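Fe(2+) transporter FeoB (PDB 3I8S) takes up ferrous iron across the inner membrane, using GTP binding by its cytosolic domain, the part modelled here, probably to open the channel. Local coordinates at residues E157-K160 / L161-R165; H176-Q179 / P180-N183; A253-C256 / D257-N261. All blocks are in the same frame, centred on the assembly; numbering follows the deposited sequence.

How the interactions relate
Interactions 1, 2 and 3 follow one another along the chain, each a local contact within a single continuous stretch. Interaction 1 lies on helix 154-164 of the G domain; interaction 2 opens helix 179-191, the next helix in the chain, and belongs to the helical domain. Their centres are about 36 Å apart, on opposite sides of the chain's centre. Interaction 3 closes helix 240-259, whose earlier turns pack against residues of interaction 2; the nearest atoms of these two contacts are about 9 Å apart. The centres of interactions 1 and 3 are about 26 Å apart. The helical domain thus includes the helix begun at interaction 2, and its last helix returns at interaction 3 to the G domain.

Interaction 1: E157-K160 / L161-R165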
loop_
_atom_site.group_PDB
_atom_site.type_symbol
_atom_site.label_atom_id
_atom_site.label_comp_id
_atom_site.label_asym_id
_atom_site.label_seq_id
_atom_site.Cartn_x
_atom_site.Cartn_y
_atom_site.Cartn_z
ATOM N N GLU A 157 21.316 -2.650 2.449
ATOM C CA GLU A 157 21.713 -2.532 3.842
ATOM C C GLU A 157 20.867 -1.528 4.630
ATOM O O GLU A 157 20.471 -1.823 5.743
ATOM C CB GLU A 157 23.210 -2.250 3.954
ATOM C CG GLU A 157 24.058 -3.463 3.466
ATOM C CD GLU A 157 23.579 -4.812 4.068
ATOM O OE1 GLU A 157 23.677 -4.961 5.322
ATOM O OE2 GLU A 157 23.044 -5.690 3.315
ATOM N N ALA A 158 20.562 -0.369 4.038
ATOM C CA ALA A 158 19.647 0.609 4.659
ATOM C C ALA A 158 18.225 0.053 4.842
ATOM O O ALA A 158 17.544 0.341 5.847
ATOM C CB ALA A 158 19.623 1.897 3.873
ATOM N N LEU A 159 17.756 -0.746 3.880
ATOM C CA LEU A 159 16.464 -1.375 3.994
ATOM C C LEU A 159 16.434 -2.357 5.183
ATOM O O LEU A 159 15.452 -2.390 5.946
ATOM C CB LEU A 159 16.119 -2.123 2.691
ATOM C CG LEU A 159 14.742 -2.798 2.577
ATOM C CD1 LEU A 159 13.638 -1.741 2.826
ATOM C CD2 LEU A 159 14.632 -3.528 1.177
ATOM N N LYS A 160 17.500 -3.159 5.329
ATOM C CA LYS A 160 17.565 -4.111 6.438
ATOM C C LYS A 160 17.605 -3.390 7.789
ATOM O O LYS A 160 16.988 -3.846 8.723
ATOM C CB LYS A 160 18.719 -5.101 6.262
ATOM C CG LYS A 160 18.508 -6.097 5.125
ATOM C CD LYS A 160 19.547 -7.143 5.121
ATOM C CE LYS A 160 19.359 -8.172 4.059
ATOM N NZ LYS A 160 20.352 -9.314 4.272
ATOM N N LEU A 161 18.326 -2.283 7.890
ATOM C CA LEU A 161 18.312 -1.405 9.079
ATOM C C LEU A 161 16.870 -0.988 9.408
ATOM O O LEU A 161 16.442 -1.082 10.545
ATOM C CB LEU A 161 19.131 -0.139 8.827
ATOM C CG LEU A 161 19.248 0.935 9.927
ATOM C CD1 LEU A 161 19.597 0.326 11.274
ATOM C CD2 LEU A 161 20.332 2.022 9.598
ATOM N N ALA A 162 16.185 -0.470 8.390
ATOM C CA ALA A 162 14.800 -0.054 8.503
ATOM C C ALA A 162 13.885 -1.182 9.003
ATOM O O ALA A 162 13.017 -0.940 9.852
ATOM C CB ALA A 162 14.311 0.568 7.160
ATOM N N ILE A 163 14.075 -2.383 8.505
ATOM C CA ILE A 163 13.301 -3.549 8.975
ATOM C C ILE A 163 13.531 -3.758 10.484
ATOM O O ILE A 163 12.584 -3.889 11.295
ATOM C CB ILE A 163 13.645 -4.826 8.147
ATOM C CG1 ILE A 163 13.133 -4.740 6.685
ATOM C CG2 ILE A 163 13.116 -6.077 8.890
ATOM C CD1 ILE A 163 13.709 -5.850 5.711
ATOM N N ASP A 164 14.793 -3.714 10.905
ATOM C CA ASP A 164 15.120 -3.887 12.335
ATOM C C ASP A 164 14.579 -2.769 13.263
ATOM O O ASP A 164 14.598 -2.862 14.498
ATOM C CB ASP A 164 16.617 -4.093 12.542
ATOM C CG ASP A 164 17.080 -5.480 12.141
ATOM O OD1 ASP A 164 18.284 -5.682 12.037
ATOM O OD2 ASP A 164 16.235 -6.380 11.959
ATOM N N ARG A 165 14.158 -1.688 12.653
ATOM C CA ARG A 165 13.552 -0.592 13.343
ATOM C C ARG A 165 12.056 -0.384 13.045
ATOM O O ARG A 165 11.508 0.664 13.411
ATOM C CB ARG A 165 14.301 0.651 12.927
ATOM C CG ARG A 165 15.690 0.658 13.419
ATOM C CD ARG A 165 16.363 1.956 13.016
ATOM N NE ARG A 165 17.628 2.036 13.699
ATOM C CZ ARG A 165 18.583 2.910 13.418
ATOM N NH1 ARG A 165 18.414 3.803 12.446
ATOM N NH2 ARG A 165 19.691 2.858 14.093
#
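Leu159 and Ile163, one helical turn apart, make the tight side of this stretch. CG of Leu159 stands 4.5 Å from CD1 of Ile163, and both side chains lie against Ile116 of strand 115-120. Ile163 also folds back on the main chain: CG1, set beside its own backbone N (chi1 -69°), comes to 3.4 Å from Leu159 O. That oxygen accepts the N-H of Ile163 as well, with N 2.9 Å from Leu159 O. Ala162 joins the packed side, its methyl touching Ile116 and Ile146.

The opposite flank is looser. Glu157 and Leu161 are exposed and are linked through their main chains, Leu161 N lying 3.1 Å from Glu157 O; CD1 of Leu161 rests over one face of the Arg165 guanidinium group. Between the two sides, Asp164 N bonds to Lys160 O, while the side-chain ends reach across to the neighbouring turn: Lys160 NZ to Ser46 O, the Asp164 carboxylate to Thr47, His50 and the backbone N of Asp49. These bonds tie the helix end to the turn joining strands 39-46 and 51-56. The packing is that of the last helix of a Ras-like P-loop GTPase fold, laid on the central sheet just after the GTP-binding residues Val149, Ser150 and Thr151.

Interaction 2: H176-Q179 / P180-N183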
loop_
_atom_site.group_PDB
_atom_site.type_symbol
_atom_site.label_atom_id
_atom_site.label_comp_id
_atom_site.label_asym_id
_atom_site.label_seq_id
_atom_site.Cartn_x
_atom_site.Cartn_y
_atom_site.Cartn_z
ATOM N N HIS A 176 -7.826 13.845 2.595
ATOM C CA HIS A 176 -8.813 14.659 3.283
ATOM C C HIS A 176 -10.167 14.493 2.630
ATOM O O HIS A 176 -10.573 15.287 1.773
ATOM C CB HIS A 176 -8.419 16.145 3.327
ATOM C CG HIS A 176 -9.193 16.919 4.343
ATOM N ND1 HIS A 176 -8.798 17.022 5.657
ATOM C CD2 HIS A 176 -10.367 17.581 4.249
ATOM C CE1 HIS A 176 -9.688 17.725 6.330
ATOM N NE2 HIS A 176 -10.649 18.083 5.496
ATOM N N TYR A 177 -10.878 13.452 3.054
ATOM C CA TYR A 177 -12.200 13.173 2.523
ATOM C C TYR A 177 -13.257 14.097 3.090
ATOM O O TYR A 177 -13.185 14.494 4.266
ATOM C CB TYR A 177 -12.621 11.747 2.859
ATOM C CG TYR A 177 -11.732 10.670 2.317
ATOM C CD1 TYR A 177 -10.834 9.997 3.140
ATOM C CD2 TYR A 177 -11.762 10.336 0.964
ATOM C CE1 TYR A 177 -10.030 8.977 2.617
ATOM C CE2 TYR A 177 -10.978 9.333 0.448
ATOM C CZ TYR A 177 -10.111 8.658 1.294
ATOM O OH TYR A 177 -9.355 7.676 0.756
ATOM N N ALA A 178 -14.256 14.404 2.253
ATOM C CA ALA A 178 -15.444 15.190 2.663
ATOM C C ALA A 178 -16.116 14.525 3.869
ATOM O O ALA A 178 -16.200 13.277 3.914
ATOM C CB ALA A 178 -16.436 15.349 1.487
ATOM N N GLN A 179 -16.531 15.320 4.855
ATOM C CA GLN A 179 -17.049 14.750 6.133
ATOM C C GLN A 179 -18.241 13.780 5.934
ATOM O O GLN A 179 -18.335 12.770 6.638
ATOM C CB GLN A 179 -17.422 15.827 7.139
ATOM C CG GLN A 179 -17.650 15.282 8.574
ATOM C CD GLN A 179 -16.401 14.661 9.173
ATOM O OE1 GLN A 179 -15.348 15.292 9.195
ATOM N NE2 GLN A 179 -16.501 13.401 9.636
ATOM N N PRO A 180 -19.154 14.070 4.994
ATOM C CA PRO A 180 -20.232 13.067 4.862
ATOM C C PRO A 180 -19.702 11.672 4.471
ATOM O O PRO A 180 -20.220 10.660 4.957
ATOM C CB PRO A 180 -21.142 13.678 3.778
ATOM C CG PRO A 180 -20.861 15.103 3.810
ATOM C CD PRO A 180 -19.385 15.198 4.087
ATOM N N LEU A 181 -18.660 11.604 3.623
ATOM C CA LEU A 181 -18.073 10.332 3.227
ATOM C C LEU A 181 -17.548 9.601 4.458
ATOM O O LEU A 181 -17.790 8.401 4.619
ATOM C CB LEU A 181 -16.958 10.517 2.191
ATOM C CG LEU A 181 -17.393 11.138 0.841
ATOM C CD1 LEU A 181 -16.204 11.608 -0.039
ATOM C CD2 LEU A 181 -18.288 10.159 0.071
ATOM N N LEU A 182 -16.831 10.338 5.311
ATOM C CA LEU A 182 -16.263 9.762 6.527
ATOM C C LEU A 182 -17.368 9.282 7.462
ATOM O O LEU A 182 -17.243 8.191 8.024
ATOM C CB LEU A 182 -15.394 10.771 7.243
ATOM C CG LEU A 182 -14.097 11.165 6.531
ATOM C CD1 LEU A 182 -13.454 12.229 7.400
ATOM C CD2 LEU A 182 -13.154 9.967 6.292
ATOM N N ASN A 183 -18.414 10.093 7.615
ATOM C CA ASN A 183 -19.582 9.755 8.466
ATOM C C ASN A 183 -20.234 8.452 8.034
ATOM O O ASN A 183 -20.495 7.553 8.873
ATOM C CB ASN A 183 -20.635 10.859 8.452
ATOM C CG ASN A 183 -20.224 12.100 9.241
ATOM O OD1 ASN A 183 -19.234 12.106 9.978
ATOM N ND2 ASN A 183 -20.984 13.160 9.074
#
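Tyr177 and Leu182 meet at the apolar centre, their side chains crossing at about a right angle. One methyl, CD2 of Leu182, lies 3.9 Å from Tyr177 CB and comes equally near to CD1 of the ring. Separately, round the helix start, the Ala178 methyl touches Pro180 CD and, at 4.0 Å, CD1 of Leu181. An alanine in place of Leu182 is likely to open a gap beside Tyr177 CB, leaving the base of that side chain less firmly held.

Further out, Ala178 occupies the N-cap position, and its carbonyl oxygen receives weak bonds from the N-H groups of Leu181 and Leu182. On the exposed side Gln179 bends at chi2 (63°), which carries NE2 forward, one turn along the helix, to 3.0 Å from Asn183 OD1. The bond leaves in the plane of the glutamine amide but arrives 46° above the carbonyl plane of Asn183. A second bond doubles the link, Asn183 N to Gln179 O at 2.9 Å.

Leu181 packs on Leu206, Leu233, His243 and Ile244, while Tyr177 OH bonds to Arg248 and Glu110. The start of helix 179-191 therefore sits against helices 198-210, 226-236 and 240-259, with helix 98-111 reached through the tyrosine hydroxyl.

Interaction 3: A253-C256 / D257-N261; sequences AAIC and DVVSN
Asp257 turns the flat side of its carboxylate to the carbonyl oxygen of Ala253, which lies 3.2 Å from CG and nearly straight above it. CG is placed beside its own backbone N (chi1 -79°), and this lays the group back over the preceding turn. Both carboxylate oxygens and Ala253 O are acceptors, so the contact is one of packing; the bond at this point comes from the main chain, Asp257 N to Ala253 O at 3.0 Å. The second flat group, the amide of Asn261, works differently. Its ND2 donates to Val258 O at 3.0 Å, with that oxygen lying in the amide plane, yet the donor stands 47° above the carbonyl plane of Val258.

Between these two polar groups the helix ends in a compact turn. Ile255 O is gripped by two N-H groups, that of Val259, with N at 2.9 Å from Ile255 O, and, weakly, that of Val258. The Val259 side chain lies alongside Ile255 and points the same way, CG2 to CG2 at 4.1 Å, and CG2 of Val259 also comes to 3.4 Å from Ile255 O. The last helical bond here runs from Ser260 N to Cys256 O, just as Ser260 leaves helical backbone angles.

Leu137 of helix 134-141 meets both Ile255 and Val259, whereas Cys256 packs on Glu99 and Leu102 of helix 98-111. What results is a direct helix-to-strand junction: helix 240-259, the last of the helical domain, passes into strand 260-262, which pairs antiparallel with strand 130-132 through backbone bonds such as Asn261 with Arg131, joining the end of the helical domain to the P-loop GTPase domain.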
loop_
_atom_site.group_PDB
_atom_site.type_symbol
_atom_site.label_atom_id
_atom_site.label_comp_id
_atom_site.label_asym_id
_atom_site.label_seq_id
_atom_site.Cartn_x
_atom_site.Cartn_y
_atom_site.Cartn_z
ATOM N N ALA A 253 -1.098 14.626 -5.485
ATOM C CA ALA A 253 -0.643 15.777 -6.217
ATOM C C ALA A 253 0.069 16.804 -5.303
ATOM O O ALA A 253 1.109 17.370 -5.670
ATOM C CB ALA A 253 -1.863 16.409 -7.009
ATOM N N ALA A 254 -0.500 17.028 -4.116
ATOM C CA ALA A 254 0.054 17.989 -3.150
ATOM C C ALA A 254 1.418 17.523 -2.628
ATOM O O ALA A 254 2.341 18.319 -2.501
ATOM C CB ALA A 254 -0.970 18.180 -1.988
ATOM N N ILE A 255 1.536 16.226 -2.336
ATOM C CA ILE A 255 2.809 15.581 -1.948
ATOM C C ILE A 255 3.855 15.726 -3.048
ATOM O O ILE A 255 4.967 16.205 -2.830
ATOM C CB ILE A 255 2.592 14.038 -1.579
ATOM C CG1 ILE A 255 1.719 13.906 -0.351
ATOM C CG2 ILE A 255 3.940 13.314 -1.330
ATOM C CD1 ILE A 255 1.345 12.416 0.019
ATOM N N CYS A 256 3.466 15.385 -4.252
ATOM C CA CYS A 256 4.399 15.405 -5.330
ATOM C C CYS A 256 4.887 16.795 -5.692
ATOM O O CYS A 256 6.034 16.941 -6.114
ATOM C CB CYS A 256 3.837 14.700 -6.537
ATOM S SG CYS A 256 3.763 12.959 -6.253
ATOM N N ASP A 257 4.046 17.798 -5.498
ATOM C CA ASP A 257 4.438 19.184 -5.723
ATOM C C ASP A 257 5.620 19.600 -4.847
ATOM O O ASP A 257 6.425 20.387 -5.273
ATOM C CB ASP A 257 3.297 20.159 -5.432
ATOM C CG ASP A 257 2.273 20.233 -6.554
ATOM O OD1 ASP A 257 2.514 19.627 -7.623
ATOM O OD2 ASP A 257 1.219 20.904 -6.344
ATOM N N VAL A 258 5.683 19.078 -3.627
ATOM C CA VAL A 258 6.755 19.372 -2.691
ATOM C C VAL A 258 7.973 18.490 -2.904
ATOM O O VAL A 258 9.115 18.955 -2.916
ATOM C CB VAL A 258 6.256 19.179 -1.237
ATOM C CG1 VAL A 258 7.396 19.338 -0.247
ATOM C CG2 VAL A 258 5.116 20.196 -0.914
ATOM N N VAL A 259 7.703 17.202 -3.066
ATOM C CA VAL A 259 8.705 16.148 -3.017
ATOM C C VAL A 259 9.508 15.939 -4.308
ATOM O O VAL A 259 10.673 15.559 -4.246
ATOM C CB VAL A 259 7.967 14.851 -2.587
ATOM C CG1 VAL A 259 8.667 13.601 -2.958
ATOM C CG2 VAL A 259 7.628 14.988 -1.064
ATOM N N SER A 260 8.869 16.163 -5.454
ATOM C CA SER A 260 9.494 15.947 -6.754
ATOM C C SER A 260 9.813 17.284 -7.378
ATOM O O SER A 260 8.923 18.116 -7.550
ATOM C CB SER A 260 8.584 15.117 -7.649
ATOM O OG SER A 260 9.204 14.900 -8.913
ATOM N N ASN A 261 11.101 17.505 -7.646
ATOM C CA ASN A 261 11.619 18.778 -8.118
ATOM C C ASN A 261 12.409 18.556 -9.390
ATOM O O ASN A 261 12.876 17.451 -9.636
ATOM C CB ASN A 261 12.603 19.364 -7.100
ATOM C CG ASN A 261 11.950 19.852 -5.819
ATOM O OD1 ASN A 261 12.343 20.895 -5.301
ATOM N ND2 ASN A 261 11.021 19.083 -5.268
#